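Local coordinates for uncharacterized protein (Legionella longbeachae NSW150, PDB 4JZA) that probably removes the 3-phosphate from phosphatidylinositol 3-phosphate, as a phosphoinositide phosphatase through which the pathogen may act on host lipids, at residues R366-K371 with M567-E572. Numbering follows the deposited sequence.
Sequences RELSAK and MILYKE
A sheet-to-helix contact, apolar at its middle and closed at one end by a salt bridge, joins Arg-366, Leu-368 and Ser-369 to Ile-568, Leu-569 and Glu-572 in an alpha/beta fold. The strand 365-374, interrupted by a bulge or short loop, belongs to the large mixed sheet, and helix 556-574 packs against it; backbone bonds tie Arg-366, Leu-368 and Ser-369 to the neighbouring strand 352-359. Leu-368 lies at the centre of the contact, and a branched aliphatic side chain suits it because its two methyls reach different partners. CD1 lies 3.9 Å from CD2 of Leu-569, the two side chains crossing at about a right angle, while CD2 rests beside the carboxylate of Glu-572. Ile-568, beta-branched, also divides its contacts: CG2 approaches CB of Leu-368 at 4.1 Å, and CD1 reaches CB of Ser-369 at 3.9 Å. Ser-369, with only CB and a hydroxyl, lets the methyl lie against CB, while OG donates to O of Ala-370 (2.6 Å) and also bonds Arg-372. Leu-537 of helix 524-542 also touches Ile-568, and Leu-153, in a loop, touches Leu-569. At the partly exposed end, long charged chains bridge the gap from opposite directions. With chi1 at 179° the Arg-366 chain runs out toward the helix, then bends at chi3 to bring the guanidinium edge to Glu-572; the guanidinium also forms a salt bridge with Asp-156, so two acids probably share its charge. Glu-572 OE2 accepts from Arg-366 NH1 at 2.7 Å, lying almost in the guanidinium plane, whereas NH1 stands 37° out of the carboxylate plane.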
# COMPACT_ATOMS: atom_id res chain seq x y z
N ARG A 366 32.65 4.67 -17.66
CA ARG A 366 32.31 6.02 -18.09
C ARG A 366 30.84 6.30 -17.79
O ARG A 366 30.01 5.43 -18.02
CB ARG A 366 32.58 6.18 -19.56
CG ARG A 366 32.22 7.58 -20.06
CD ARG A 366 33.02 7.95 -21.32
NE ARG A 366 32.90 6.90 -22.32
CZ ARG A 366 31.94 6.84 -23.24
NH1 ARG A 366 31.01 7.79 -23.34
NH2 ARG A 366 31.93 5.83 -24.09
N GLU A 367 30.55 7.50 -17.29
CA GLU A 367 29.19 7.98 -17.16
C GLU A 367 28.51 8.27 -18.47
O GLU A 367 28.87 9.22 -19.10
CB GLU A 367 29.18 9.29 -16.39
CG GLU A 367 29.55 9.16 -14.93
CD GLU A 367 29.00 10.30 -14.08
OE1 GLU A 367 29.03 10.16 -12.84
OE2 GLU A 367 28.53 11.33 -14.64
N LEU A 368 27.48 7.52 -18.87
CA LEU A 368 26.71 7.80 -20.12
C LEU A 368 25.54 8.77 -19.91
O LEU A 368 25.05 9.41 -20.84
CB LEU A 368 26.16 6.50 -20.67
CG LEU A 368 27.24 5.48 -21.03
CD1 LEU A 368 26.60 4.25 -21.65
CD2 LEU A 368 28.29 6.05 -21.98
N SER A 369 25.06 8.87 -18.70
CA SER A 369 24.19 9.97 -18.39
C SER A 369 24.51 10.45 -16.98
O SER A 369 25.01 9.67 -16.16
CB SER A 369 22.71 9.54 -18.48
OG SER A 369 22.29 8.98 -17.24
N ALA A 370 24.20 11.71 -16.70
CA ALA A 370 24.03 12.17 -15.31
C ALA A 370 22.88 11.39 -14.58
O ALA A 370 22.11 10.61 -15.19
CB ALA A 370 23.72 13.67 -15.27
N LYS A 371 22.81 11.63 -13.28
CA LYS A 371 21.73 11.19 -12.42
C LYS A 371 20.41 11.81 -12.83
O LYS A 371 20.36 13.00 -13.08
CB LYS A 371 22.07 11.44 -10.95
CG LYS A 371 23.07 10.39 -10.50
CD LYS A 371 23.64 10.60 -9.12
CE LYS A 371 24.81 9.63 -8.95
NZ LYS A 371 24.99 9.20 -7.52
N MSE A 567 17.90 5.76 -26.20
CA MSE A 567 18.32 6.83 -27.11
C MSE A 567 19.78 7.15 -26.87
O MSE A 567 20.57 7.32 -27.81
CB MSE A 567 17.45 8.05 -26.92
CG MSE A 567 16.07 7.77 -27.52
SE MSE A 567 14.95 9.39 -27.40
CE MSE A 567 15.93 10.44 -28.76
N ILE A 568 20.17 7.22 -25.61
CA ILE A 568 21.56 7.47 -25.23
C ILE A 568 22.44 6.32 -25.77
O ILE A 568 23.46 6.57 -26.36
CB ILE A 568 21.69 7.70 -23.70
CG1 ILE A 568 21.01 9.02 -23.33
CG2 ILE A 568 23.14 7.73 -23.22
CD1 ILE A 568 20.75 9.13 -21.85
N LEU A 569 22.03 5.06 -25.60
CA LEU A 569 22.82 3.97 -26.13
C LEU A 569 22.92 3.99 -27.65
O LEU A 569 23.96 3.63 -28.23
CB LEU A 569 22.27 2.61 -25.68
CG LEU A 569 22.41 2.44 -24.17
CD1 LEU A 569 21.75 1.16 -23.73
CD2 LEU A 569 23.87 2.48 -23.71
N TYR A 570 21.84 4.39 -28.30
CA TYR A 570 21.80 4.49 -29.76
C TYR A 570 22.81 5.57 -30.25
O TYR A 570 23.67 5.30 -31.10
CB TYR A 570 20.34 4.80 -30.21
CG TYR A 570 20.11 4.81 -31.69
CD1 TYR A 570 20.54 5.89 -32.48
CD2 TYR A 570 19.49 3.74 -32.33
CE1 TYR A 570 20.35 5.88 -33.84
CE2 TYR A 570 19.32 3.73 -33.72
CZ TYR A 570 19.75 4.80 -34.45
OH TYR A 570 19.57 4.83 -35.80
N LYS A 571 22.72 6.77 -29.71
CA LYS A 571 23.66 7.82 -30.07
C LYS A 571 25.10 7.36 -29.88
O LYS A 571 25.97 7.64 -30.69
CB LYS A 571 23.42 9.05 -29.19
CG LYS A 571 24.37 10.22 -29.47
CD LYS A 571 23.65 11.39 -30.12
CE LYS A 571 24.63 12.26 -30.91
NZ LYS A 571 25.75 12.62 -30.01
N GLU A 572 25.34 6.67 -28.78
CA GLU A 572 26.66 6.19 -28.44
C GLU A 572 27.12 5.15 -29.46
O GLU A 572 28.28 5.15 -29.86
CB GLU A 572 26.64 5.61 -27.00
CG GLU A 572 27.95 5.66 -26.23
CD GLU A 572 28.46 7.06 -25.94
OE1 GLU A 572 27.69 8.04 -26.07
OE2 GLU A 572 29.64 7.16 -25.56